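PDB 4K3Y: neuraminidase from Influenza A virus, which is of uncertain enzymatic function but forms the neuraminidase-like beta-propeller ectodomain of a bat influenza A virus surface protein. Local coordinates for residues T164-S169 with T211-D216; T144-C149 with G263-M268; P220-D225 with Y230-P235; T198-Y201 with V206-T209. All coordinates share one frame; numbering follows the deposited sequence.

The four contacts follow the propeller from its centre to its surface. Interaction 4 and interaction 3 are the inner and outer hairpins of one four-stranded blade, joined where strand 205-211 pairs with strand 221-224; the inner hairpin is buried and locked by a disulfide, whereas the outer one is partly buried and pairs charges on its more polar side. Interaction 2, close to the centre of the chain, links two loops through a single glutamine and meets interaction 4 at Thr198 and Thr209. Interaction 1 is a surface contact of neighbouring blades, made of CH-pi packing beside a calcium ion; Thr211 OG1 ties it to Ile264 O of interaction 2.

Interaction 1: T164-S169 with T211-D216; sequences TTYTAS and TNLWND. With CA (calcium ion), chain M.
Tyr166 and Trp214 bring the two loops closest, with 5.6 Å between the CA of Tyr166 and the CA of Trp214, and no hydrogen bond crosses between 164-169 and 211-216. Within 211-216 the chain is bent by an Asx turn: Asn212 OD1 accepts from Trp214 N at 2.8 Å in the carbonyl plane, and a longer bond from Asn215 N reaches the same oxygen from above that plane. The curled loop directs Asn212 O and Asp216 O to the calcium ion, each 2.9 Å from the metal, and Gly262 O adds a third protein ligand. On its other side the turn presents Leu213 and Trp214 to the opposing loop. Leu213 CB sits over one face of the Tyr166 ring, 3.8 Å from its centroid and 15° off the normal, while Leu213 CD2 touches the ring near CZ. Thr167 crosses Trp214 at about a right angle; its CG2 lies 3.7 Å from the centroid of the five-membered ring, and its CA is above the middle of the indole. Trp214 CG stands opposite the backbone N (chi1 175°), which lays the indole beneath Thr167. Asn215 ND2, bonded to Gly191 O, lies over the opposite indole face, toward its rim. Thr165 OG1 and Thr167 OG1 share a hydrogen bond of 2.8 Å within 164-169. The contact joins two adjacent propeller blades at their surface: 164-169 links strand 155-162 to strand 170-177, and the loop 211-216 leads from strand 205-211 toward strand 221-224.

Interaction 2: T144-C149 with G263-M268; sequences TQASSC and GIQGFM
The carboxamide of Gln265 and the peptide carbonyl groups of Gln145 and Ala146 are the flat groups that meet here. Seen from the Ala146 carbonyl, Gln265 NE2 stands well above the plane, 70° out of it, rather than on a lone pair; the bond from Gln265 NE2 to Ala146 O is 3.0 Å. Seen from the amide, that oxygen is tilted only slightly, 18° out of the plane of Gln265. A second, weak bond runs from Gln265 NE2 to Gln145 O at 2.8 Å, strongly bent. Around these groups, Ala146 CB packs 3.9 Å from Gln265 OE1, and Ser147 CB approaches Gln265 NE2 at 3.6 Å. The glutamine reaches across with CG opposite its backbone N (chi1 176°) and the chain extended beyond it. Thr144 OG1 accepts from Ala146 N, an ST turn that shapes the loop offering the two carbonyls. The contact joins the loop leading to strand 150-152 with the one leading to strand 268-269, close to the centre of the propeller. Ala146 O also accepts from Arg318 NH1. One buried amide nitrogen thus serves two successive backbone oxygens, Ala146 O by the better-aligned bond and Gln145 O only weakly, and the arginine would probably polarise the Ala146 carbonyl further.

Interaction 3: P220-D225 with Y230-P235; sequences PFLEFD and YTFKEP
Phe221-Phe224 and Tyr230-Lys233 form an antiparallel hairpin, the strand axes 4.5 Å apart at closest and 162° between their directions. Phe221 with Lys233 and Glu223 with Thr231 are the hydrogen-bonded pairs, the bond from Lys233 N to Phe221 O being 2.7 Å; Leu222 with Phe232 and Phe224 with Tyr230 are the non-hydrogen-bonded pairs. On the face of Leu222, Phe224, Tyr230 and Phe232, the Leu222 side chain leans over the Phe232 ring: CG is 3.9 Å from the ring centroid, and CD2 stands above the middle of the same face. That CD2 also meets Tyr230 CB at 3.7 Å, so one methyl bridges two aromatic residues. Beside it Phe224 CB touches Tyr230 CB at 3.8 Å. This face packs on the neighbouring blade, Leu222 on Ile159, Phe224 on Tyr157, Tyr230 and Phe232 on Leu187; from the connecting loop Phe192 and Phe194 meet Phe232 edge-to-face and Asp188 N bonds Tyr230 OH. On the side of Phe221, Glu223, Thr231 and Lys233, Glu223 CG lies between its backbone N and carbonyl carbon (chi1 71°), with the chain extended beyond it alongside Thr231. Its OE2 is 3.6 Å from Thr231 CG2 and makes a long salt bridge of 3.8 Å to Lys233 NZ, the extended lysine crossing the carboxylate at a slant. In these outer strands, of which 230-233 forms the blade's edge, chemistry differs by face: carbon packing holds the Leu222/Phe232 face, while on the Glu223/Lys233 face a long charge pair probably adds a modest attraction beside the Phe221 ring.

Interaction 4: T198-Y201 with V206-T209; sequences TCYY and VKCT
Lys207 crosses the Tyr200 ring obliquely, touching it at CB and again at CD. Its CB sits over one ring face, 4.0 Å from the centroid of Tyr200 and displaced toward the rim near CE1 and CZ. Farther along the extended chain, Lys207 CD comes 3.4 Å from Tyr200 OH, and NZ ends 4.1 Å from the same oxygen, whose hydrogen-bond partner is Glu270 O. Tyr200 CG lies between its backbone N and carbonyl carbon (chi1 64°), which folds the ring across the lysine. Beneath this pair the backbones exchange two bonds, the one from Lys207 N to Tyr200 O being 2.8 Å and nearly straight at 175°. Thr198 and Thr209 form the other hydrogen-bonded pair. On the opposite face of the sheet, Cys199 SG and Cys208 SG are joined at 2.1 Å in a disulfide with a torsion of 108°, spanning a non-hydrogen-bonded pair, and Cys199 CB rests 4.0 Å from Val206 CG1. The hairpin comprises the two inner strands of a propeller blade; Val206 and Cys208 continue the sheet by backbone bonds to Phe224 and Leu222. A covalent cross-link on one face and a lysine-tyrosine CH-pi contact on the other therefore reinforce the same four backbone hydrogen bonds.

Interaction 1: T164-S169 with T211-D216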
loop_
_atom_site.group_PDB
_atom_site.type_symbol
_atom_site.label_atom_id
_atom_site.label_comp_id
_atom_site.label_asym_id
_atom_site.label_seq_id
_atom_site.Cartn_x
_atom_site.Cartn_y
_atom_site.Cartn_z
ATOM N N THR C 164 -29.409 28.729 13.194
ATOM C CA THR C 164 -30.363 27.621 13.169
ATOM C C THR C 164 -31.258 27.642 11.924
ATOM O O THR C 164 -31.888 26.644 11.592
ATOM C CB THR C 164 -31.235 27.609 14.432
ATOM O OG1 THR C 164 -31.753 28.926 14.676
ATOM C CG2 THR C 164 -30.422 27.157 15.632
ATOM N N THR C 165 -31.289 28.785 11.245
ATOM C CA THR C 165 -32.078 28.976 10.034
ATOM C C THR C 165 -31.193 29.654 8.963
ATOM O O THR C 165 -30.203 30.293 9.307
ATOM C CB THR C 165 -33.364 29.802 10.357
ATOM O OG1 THR C 165 -33.957 30.291 9.150
ATOM C CG2 THR C 165 -33.040 30.982 11.241
ATOM N N TYR C 166 -31.514 29.516 7.676
ATOM C CA TYR C 166 -30.711 30.209 6.656
ATOM C C TYR C 166 -31.003 31.704 6.648
ATOM O O TYR C 166 -30.228 32.501 6.102
ATOM C CB TYR C 166 -30.916 29.614 5.260
ATOM C CG TYR C 166 -30.445 28.190 5.157
ATOM C CD1 TYR C 166 -29.111 27.867 5.373
ATOM C CD2 TYR C 166 -31.329 27.162 4.863
ATOM C CE1 TYR C 166 -28.665 26.553 5.293
ATOM C CE2 TYR C 166 -30.892 25.841 4.779
ATOM C CZ TYR C 166 -29.557 25.548 4.995
ATOM O OH TYR C 166 -29.108 24.252 4.919
ATOM N N THR C 167 -32.125 32.069 7.268
ATOM C CA THR C 167 -32.573 33.455 7.343
ATOM C C THR C 167 -31.852 34.223 8.448
ATOM O O THR C 167 -31.913 35.454 8.501
ATOM C CB THR C 167 -34.088 33.529 7.582
ATOM O OG1 THR C 167 -34.388 33.074 8.909
ATOM C CG2 THR C 167 -34.824 32.657 6.572
ATOM N N ALA C 168 -31.183 33.489 9.331
ATOM C CA ALA C 168 -30.387 34.094 10.388
ATOM C C ALA C 168 -29.059 33.354 10.525
ATOM O O ALA C 168 -28.730 32.830 11.594
ATOM C CB ALA C 168 -31.152 34.070 11.704
ATOM N N SER C 169 -28.303 33.298 9.434
ATOM C CA SER C 169 -27.026 32.587 9.427
ATOM C C SER C 169 -25.862 33.517 9.765
ATOM O O SER C 169 -25.791 34.647 9.264
ATOM C CB SER C 169 -26.790 31.944 8.057
ATOM O OG SER C 169 -27.085 32.847 7.006
ATOM N N THR C 211 -23.319 29.744 -1.457
ATOM C CA THR C 211 -24.675 29.361 -1.837
ATOM C C THR C 211 -25.686 30.067 -0.923
ATOM O O THR C 211 -25.613 29.937 0.310
ATOM C CB THR C 211 -24.870 27.817 -1.746
ATOM O OG1 THR C 211 -23.901 27.160 -2.574
ATOM C CG2 THR C 211 -26.275 27.409 -2.195
ATOM N N ASN C 212 -26.613 30.824 -1.511
ATOM C CA ASN C 212 -27.661 31.444 -0.705
ATOM C C ASN C 212 -28.950 30.616 -0.719
ATOM O O ASN C 212 -29.710 30.632 -1.719
ATOM C CB ASN C 212 -27.966 32.856 -1.201
ATOM C CG ASN C 212 -28.725 33.682 -0.186
ATOM O OD1 ASN C 212 -29.565 33.176 0.562
ATOM N ND2 ASN C 212 -28.435 34.975 -0.161
ATOM N N LEU C 213 -29.200 29.917 0.392
ATOM C CA LEU C 213 -30.407 29.100 0.531
ATOM C C LEU C 213 -31.645 29.866 1.029
ATOM O O LEU C 213 -32.705 29.283 1.303
ATOM C CB LEU C 213 -30.156 27.826 1.362
ATOM C CG LEU C 213 -29.177 26.847 0.702
ATOM C CD1 LEU C 213 -27.741 27.150 1.128
ATOM C CD2 LEU C 213 -29.549 25.410 1.009
ATOM N N TRP C 214 -31.507 31.180 1.114
ATOM C CA TRP C 214 -32.540 32.023 1.689
ATOM C C TRP C 214 -33.302 32.844 0.652
ATOM O O TRP C 214 -34.492 32.612 0.436
ATOM C CB TRP C 214 -31.913 32.945 2.739
ATOM C CG TRP C 214 -32.839 33.957 3.342
ATOM C CD1 TRP C 214 -34.209 33.937 3.348
ATOM C CD2 TRP C 214 -32.450 35.145 4.040
ATOM N NE1 TRP C 214 -34.692 35.043 4.007
ATOM C CE2 TRP C 214 -33.636 35.803 4.441
ATOM C CE3 TRP C 214 -31.213 35.716 4.367
ATOM C CZ2 TRP C 214 -33.621 37.004 5.152
ATOM C CZ3 TRP C 214 -31.200 36.909 5.071
ATOM C CH2 TRP C 214 -32.398 37.541 5.454
ATOM N N ASN C 215 -32.609 33.789 0.013
ATOM C CA ASN C 215 -33.256 34.854 -0.755
ATOM C C ASN C 215 -32.530 35.264 -2.044
ATOM O O ASN C 215 -32.668 36.402 -2.490
ATOM C CB ASN C 215 -33.358 36.092 0.134
ATOM C CG ASN C 215 -32.016 36.489 0.717
ATOM O OD1 ASN C 215 -31.005 35.831 0.480
ATOM N ND2 ASN C 215 -31.996 37.573 1.467
ATOM N N ASP C 216 -31.749 34.363 -2.631
ATOM C CA ASP C 216 -31.008 34.680 -3.858
ATOM C C ASP C 216 -30.789 33.459 -4.733
ATOM O O ASP C 216 -30.219 32.485 -4.273
ATOM C CB ASP C 216 -29.631 35.275 -3.531
ATOM C CG ASP C 216 -28.966 35.904 -4.751
ATOM O OD1 ASP C 216 -29.631 35.991 -5.817
ATOM O OD2 ASP C 216 -27.794 36.334 -4.638
HETATM CA CA CA M . -31.094 29.768 -4.054
#

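Interaction 2: T144-C149 with G263-M268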
loop_
_atom_site.group_PDB
_atom_site.type_symbol
_atom_site.label_atom_id
_atom_site.label_comp_id
_atom_site.label_asym_id
_atom_site.label_seq_id
_atom_site.Cartn_x
_atom_site.Cartn_y
_atom_site.Cartn_z
ATOM N N THR C 144 -19.036 23.176 8.053
ATOM C CA THR C 144 -17.855 23.446 7.214
ATOM C C THR C 144 -18.241 23.804 5.776
ATOM O O THR C 144 -19.412 23.710 5.394
ATOM C CB THR C 144 -16.904 22.253 7.167
ATOM O OG1 THR C 144 -17.397 21.277 6.237
ATOM C CG2 THR C 144 -16.766 21.632 8.555
ATOM N N GLN C 145 -17.259 24.187 4.969
ATOM C CA GLN C 145 -17.562 24.636 3.616
ATOM C C GLN C 145 -17.720 23.473 2.643
ATOM O O GLN C 145 -18.043 23.687 1.463
ATOM C CB GLN C 145 -16.502 25.605 3.118
ATOM C CG GLN C 145 -15.098 25.200 3.493
ATOM C CD GLN C 145 -14.061 26.220 3.055
ATOM O OE1 GLN C 145 -13.015 26.382 3.695
ATOM N NE2 GLN C 145 -14.335 26.896 1.947
ATOM N N ALA C 146 -17.511 22.253 3.150
ATOM C CA ALA C 146 -17.742 21.030 2.375
ATOM C C ALA C 146 -16.995 21.104 1.055
ATOM O O ALA C 146 -17.540 20.816 -0.023
ATOM C CB ALA C 146 -19.238 20.806 2.123
ATOM N N SER C 147 -15.728 21.465 1.182
ATOM C CA SER C 147 -14.890 21.842 0.076
ATOM C C SER C 147 -13.480 22.007 0.621
ATOM O O SER C 147 -13.255 21.968 1.831
ATOM C CB SER C 147 -15.367 23.172 -0.499
ATOM O OG SER C 147 -14.505 23.586 -1.550
ATOM N N SER C 148 -12.525 22.195 -0.275
ATOM C CA SER C 148 -11.160 22.424 0.140
ATOM C C SER C 148 -11.034 23.750 0.881
ATOM O O SER C 148 -11.649 24.756 0.465
ATOM C CB SER C 148 -10.242 22.427 -1.077
ATOM O OG SER C 148 -8.888 22.574 -0.683
ATOM N N CYS C 149 -10.279 23.760 1.987
ATOM C CA CYS C 149 -9.811 25.029 2.557
ATOM C C CYS C 149 -8.615 25.513 1.732
ATOM O O CYS C 149 -8.084 24.785 0.872
ATOM C CB CYS C 149 -9.345 24.873 4.021
ATOM S SG CYS C 149 -9.708 23.340 4.882
ATOM N N GLY C 263 -31.091 25.783 -2.682
ATOM C CA GLY C 263 -29.805 25.961 -3.331
ATOM C C GLY C 263 -28.841 24.800 -3.184
ATOM O O GLY C 263 -28.996 23.938 -2.327
ATOM N N ILE C 264 -27.818 24.783 -4.020
ATOM C CA ILE C 264 -26.832 23.719 -3.952
ATOM C C ILE C 264 -25.439 24.332 -4.096
ATOM O O ILE C 264 -25.279 25.388 -4.712
ATOM C CB ILE C 264 -27.122 22.656 -5.025
ATOM C CG1 ILE C 264 -26.372 21.353 -4.717
ATOM C CG2 ILE C 264 -26.823 23.202 -6.436
ATOM C CD1 ILE C 264 -27.078 20.135 -5.262
ATOM N N GLN C 265 -24.447 23.700 -3.488
ATOM C CA GLN C 265 -23.071 24.169 -3.585
ATOM C C GLN C 265 -22.647 24.162 -5.038
ATOM O O GLN C 265 -22.883 23.190 -5.774
ATOM C CB GLN C 265 -22.161 23.260 -2.764
ATOM C CG GLN C 265 -20.684 23.531 -2.815
ATOM C CD GLN C 265 -19.969 22.675 -1.786
ATOM O OE1 GLN C 265 -20.392 21.537 -1.508
ATOM N NE2 GLN C 265 -18.912 23.226 -1.174
ATOM N N GLY C 266 -22.029 25.263 -5.443
ATOM C CA GLY C 266 -21.574 25.431 -6.805
ATOM C C GLY C 266 -20.677 26.635 -6.807
ATOM O O GLY C 266 -20.520 27.291 -5.766
ATOM N N PHE C 267 -20.117 26.946 -7.972
ATOM C CA PHE C 267 -19.034 27.916 -8.045
ATOM C C PHE C 267 -19.187 28.912 -9.188
ATOM O O PHE C 267 -19.927 28.689 -10.157
ATOM C CB PHE C 267 -17.685 27.179 -8.190
ATOM C CG PHE C 267 -17.576 26.344 -9.456
ATOM C CD1 PHE C 267 -17.981 25.006 -9.463
ATOM C CD2 PHE C 267 -17.071 26.896 -10.638
ATOM C CE1 PHE C 267 -17.895 24.234 -10.626
ATOM C CE2 PHE C 267 -16.979 26.119 -11.809
ATOM C CZ PHE C 267 -17.397 24.796 -11.803
ATOM N N MET C 268 -18.471 30.019 -9.039
ATOM C CA MET C 268 -18.231 30.976 -10.103
ATOM C C MET C 268 -16.720 31.199 -10.138
ATOM O O MET C 268 -16.047 31.093 -9.099
ATOM C CB MET C 268 -18.950 32.291 -9.813
ATOM C CG MET C 268 -20.483 32.231 -9.887
ATOM S SD MET C 268 -21.261 33.748 -9.282
ATOM C CE MET C 268 -23.004 33.424 -9.610
#

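Interaction 3: P220-D225 with Y230-P235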
loop_
_atom_site.group_PDB
_atom_site.type_symbol
_atom_site.label_atom_id
_atom_site.label_comp_id
_atom_site.label_asym_id
_atom_site.label_seq_id
_atom_site.Cartn_x
_atom_site.Cartn_y
_atom_site.Cartn_z
ATOM N N PRO C 220 -23.701 34.283 -3.941
ATOM C CA PRO C 220 -22.899 35.322 -3.277
ATOM C C PRO C 220 -21.401 35.076 -3.463
ATOM O O PRO C 220 -20.981 33.920 -3.643
ATOM C CB PRO C 220 -23.296 35.178 -1.800
ATOM C CG PRO C 220 -23.747 33.741 -1.661
ATOM C CD PRO C 220 -24.407 33.413 -2.976
ATOM N N PHE C 221 -20.613 36.150 -3.413
ATOM C CA PHE C 221 -19.175 36.081 -3.663
ATOM C C PHE C 221 -18.339 36.777 -2.581
ATOM O O PHE C 221 -18.735 37.810 -2.050
ATOM C CB PHE C 221 -18.868 36.710 -5.015
ATOM C CG PHE C 221 -17.590 36.232 -5.627
ATOM C CD1 PHE C 221 -17.552 35.028 -6.312
ATOM C CD2 PHE C 221 -16.427 36.984 -5.532
ATOM C CE1 PHE C 221 -16.377 34.571 -6.892
ATOM C CE2 PHE C 221 -15.242 36.535 -6.109
ATOM C CZ PHE C 221 -15.219 35.325 -6.789
ATOM N N LEU C 222 -17.172 36.214 -2.282
ATOM C CA LEU C 222 -16.273 36.760 -1.278
ATOM C C LEU C 222 -14.853 36.827 -1.835
ATOM O O LEU C 222 -14.440 35.969 -2.627
ATOM C CB LEU C 222 -16.261 35.853 -0.040
ATOM C CG LEU C 222 -16.217 36.412 1.387
ATOM C CD1 LEU C 222 -15.588 35.390 2.327
ATOM C CD2 LEU C 222 -15.511 37.750 1.491
ATOM N N GLU C 223 -14.113 37.855 -1.430
ATOM C CA GLU C 223 -12.664 37.884 -1.613
ATOM C C GLU C 223 -12.034 38.433 -0.332
ATOM O O GLU C 223 -12.645 39.244 0.371
ATOM C CB GLU C 223 -12.257 38.686 -2.856
ATOM C CG GLU C 223 -12.433 40.197 -2.753
ATOM C CD GLU C 223 -12.035 40.918 -4.038
ATOM O OE1 GLU C 223 -12.018 40.262 -5.108
ATOM O OE2 GLU C 223 -11.734 42.137 -3.967
ATOM N N PHE C 224 -10.834 37.966 -0.008
ATOM C CA PHE C 224 -10.143 38.438 1.189
ATOM C C PHE C 224 -8.642 38.144 1.141
ATOM O O PHE C 224 -8.205 37.198 0.474
ATOM C CB PHE C 224 -10.761 37.829 2.457
ATOM C CG PHE C 224 -10.658 36.331 2.529
ATOM C CD1 PHE C 224 -11.648 35.529 1.983
ATOM C CD2 PHE C 224 -9.566 35.717 3.151
ATOM C CE1 PHE C 224 -11.551 34.142 2.057
ATOM C CE2 PHE C 224 -9.461 34.324 3.227
ATOM C CZ PHE C 224 -10.451 33.540 2.689
ATOM N N ASP C 225 -7.862 38.966 1.842
ATOM C CA ASP C 225 -6.423 38.741 1.948
ATOM C C ASP C 225 -6.075 38.240 3.344
ATOM O O ASP C 225 -6.977 38.013 4.163
ATOM C CB ASP C 225 -5.612 39.993 1.568
ATOM C CG ASP C 225 -6.110 41.258 2.258
ATOM O OD1 ASP C 225 -6.382 41.213 3.478
ATOM O OD2 ASP C 225 -6.221 42.300 1.572
ATOM N N TYR C 230 -11.856 41.943 3.718
ATOM C CA TYR C 230 -12.776 41.297 2.799
ATOM C C TYR C 230 -13.769 42.266 2.186
ATOM O O TYR C 230 -14.068 43.332 2.735
ATOM C CB TYR C 230 -13.552 40.164 3.501
ATOM C CG TYR C 230 -14.555 40.648 4.536
ATOM C CD1 TYR C 230 -14.172 40.841 5.859
ATOM C CD2 TYR C 230 -15.881 40.912 4.190
ATOM C CE1 TYR C 230 -15.077 41.283 6.810
ATOM C CE2 TYR C 230 -16.793 41.359 5.140
ATOM C CZ TYR C 230 -16.386 41.541 6.449
ATOM O OH TYR C 230 -17.277 41.979 7.406
ATOM N N THR C 231 -14.274 41.866 1.033
ATOM C CA THR C 231 -15.464 42.462 0.493
ATOM C C THR C 231 -16.333 41.345 -0.105
ATOM O O THR C 231 -15.824 40.422 -0.758
ATOM C CB THR C 231 -15.131 43.599 -0.508
ATOM O OG1 THR C 231 -16.194 43.733 -1.463
ATOM C CG2 THR C 231 -13.825 43.323 -1.234
ATOM N N PHE C 232 -17.632 41.400 0.187
ATOM C CA PHE C 232 -18.601 40.508 -0.427
ATOM C C PHE C 232 -19.089 41.158 -1.721
ATOM O O PHE C 232 -19.377 42.356 -1.745
ATOM C CB PHE C 232 -19.804 40.284 0.498
ATOM C CG PHE C 232 -19.587 39.242 1.570
ATOM C CD1 PHE C 232 -19.707 37.886 1.282
ATOM C CD2 PHE C 232 -19.303 39.617 2.879
ATOM C CE1 PHE C 232 -19.526 36.920 2.273
ATOM C CE2 PHE C 232 -19.123 38.653 3.876
ATOM C CZ PHE C 232 -19.236 37.305 3.565
ATOM N N LYS C 233 -19.187 40.385 -2.798
ATOM C CA LYS C 233 -19.728 40.934 -4.036
ATOM C C LYS C 233 -20.973 40.187 -4.504
ATOM O O LYS C 233 -21.265 39.089 -4.042
ATOM C CB LYS C 233 -18.664 40.961 -5.130
ATOM C CG LYS C 233 -17.330 41.497 -4.651
ATOM C CD LYS C 233 -16.538 42.111 -5.789
ATOM C CE LYS C 233 -15.224 42.687 -5.294
ATOM N NZ LYS C 233 -14.416 43.218 -6.428
ATOM N N GLU C 234 -21.722 40.802 -5.407
ATOM C CA GLU C 234 -22.878 40.142 -5.995
ATOM C C GLU C 234 -22.800 40.224 -7.507
ATOM O O GLU C 234 -22.728 41.315 -8.068
ATOM C CB GLU C 234 -24.178 40.775 -5.519
ATOM C CG GLU C 234 -25.397 40.228 -6.237
ATOM C CD GLU C 234 -25.916 38.934 -5.613
ATOM O OE1 GLU C 234 -25.420 38.550 -4.529
ATOM O OE2 GLU C 234 -26.826 38.309 -6.199
ATOM N N PRO C 235 -22.813 39.065 -8.172
ATOM C CA PRO C 235 -22.700 39.011 -9.632
ATOM C C PRO C 235 -23.821 39.784 -10.316
ATOM O O PRO C 235 -24.994 39.703 -9.929
ATOM C CB PRO C 235 -22.790 37.509 -9.945
ATOM C CG PRO C 235 -23.436 36.894 -8.747
ATOM C CD PRO C 235 -23.006 37.733 -7.578
#

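Interaction 4: T198-Y201 with V206-T209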
loop_
_atom_site.group_PDB
_atom_site.type_symbol
_atom_site.label_atom_id
_atom_site.label_comp_id
_atom_site.label_asym_id
_atom_site.label_seq_id
_atom_site.Cartn_x
_atom_site.Cartn_y
_atom_site.Cartn_z
ATOM N N THR C 198 -16.821 27.579 -2.021
ATOM C CA THR C 198 -15.693 26.924 -2.673
ATOM C C THR C 198 -14.772 28.024 -3.134
ATOM O O THR C 198 -15.215 29.073 -3.624
ATOM C CB THR C 198 -16.097 26.053 -3.885
ATOM O OG1 THR C 198 -17.192 26.666 -4.581
ATOM C CG2 THR C 198 -16.527 24.711 -3.425
ATOM N N CYS C 199 -13.484 27.791 -2.981
ATOM C CA CYS C 199 -12.557 28.896 -3.082
ATOM C C CYS C 199 -11.379 28.605 -3.997
ATOM O O CYS C 199 -11.069 27.449 -4.280
ATOM C CB CYS C 199 -12.078 29.289 -1.678
ATOM S SG CYS C 199 -13.414 29.478 -0.452
ATOM N N TYR C 200 -10.729 29.669 -4.456
ATOM C CA TYR C 200 -9.450 29.560 -5.151
ATOM C C TYR C 200 -8.582 30.755 -4.781
ATOM O O TYR C 200 -9.080 31.772 -4.307
ATOM C CB TYR C 200 -9.648 29.467 -6.666
ATOM C CG TYR C 200 -10.262 30.692 -7.305
ATOM C CD1 TYR C 200 -11.639 30.900 -7.292
ATOM C CD2 TYR C 200 -9.465 31.629 -7.944
ATOM C CE1 TYR C 200 -12.193 32.023 -7.887
ATOM C CE2 TYR C 200 -10.009 32.748 -8.534
ATOM C CZ TYR C 200 -11.372 32.940 -8.503
ATOM O OH TYR C 200 -11.914 34.049 -9.094
ATOM N N TYR C 201 -7.281 30.627 -4.980
ATOM C CA TYR C 201 -6.364 31.735 -4.719
ATOM C C TYR C 201 -5.794 32.284 -6.020
ATOM O O TYR C 201 -5.363 31.520 -6.896
ATOM C CB TYR C 201 -5.206 31.273 -3.818
ATOM C CG TYR C 201 -4.147 32.326 -3.576
ATOM C CD1 TYR C 201 -4.320 33.285 -2.586
ATOM C CD2 TYR C 201 -2.978 32.368 -4.337
ATOM C CE1 TYR C 201 -3.366 34.258 -2.354
ATOM C CE2 TYR C 201 -2.013 33.344 -4.114
ATOM C CZ TYR C 201 -2.212 34.287 -3.117
ATOM O OH TYR C 201 -1.273 35.271 -2.867
ATOM N N VAL C 206 -7.874 35.352 -1.624
ATOM C CA VAL C 206 -8.698 34.155 -1.681
ATOM C C VAL C 206 -10.063 34.572 -2.200
ATOM O O VAL C 206 -10.632 35.558 -1.731
ATOM C CB VAL C 206 -8.886 33.495 -0.317
ATOM C CG1 VAL C 206 -9.801 32.275 -0.452
ATOM C CG2 VAL C 206 -7.551 33.085 0.255
ATOM N N LYS C 207 -10.581 33.835 -3.178
ATOM C CA LYS C 207 -11.891 34.141 -3.733
ATOM C C LYS C 207 -12.861 32.960 -3.569
ATOM O O LYS C 207 -12.527 31.827 -3.916
ATOM C CB LYS C 207 -11.742 34.587 -5.190
ATOM C CG LYS C 207 -10.804 35.774 -5.367
ATOM C CD LYS C 207 -10.916 36.338 -6.779
ATOM C CE LYS C 207 -9.788 37.304 -7.127
ATOM N NZ LYS C 207 -9.520 37.295 -8.610
ATOM N N CYS C 208 -14.048 33.228 -3.029
ATOM C CA CYS C 208 -14.994 32.158 -2.723
ATOM C C CYS C 208 -16.366 32.391 -3.348
ATOM O O CYS C 208 -16.816 33.529 -3.475
ATOM C CB CYS C 208 -15.140 32.006 -1.210
ATOM S SG CYS C 208 -13.618 31.600 -0.414
ATOM N N THR C 209 -17.029 31.309 -3.738
ATOM C CA THR C 209 -18.407 31.389 -4.214
ATOM C C THR C 209 -19.281 30.654 -3.233
ATOM O O THR C 209 -19.080 29.470 -2.992
ATOM C CB THR C 209 -18.584 30.730 -5.568
ATOM O OG1 THR C 209 -17.759 31.396 -6.532
ATOM C CG2 THR C 209 -20.032 30.827 -5.996
#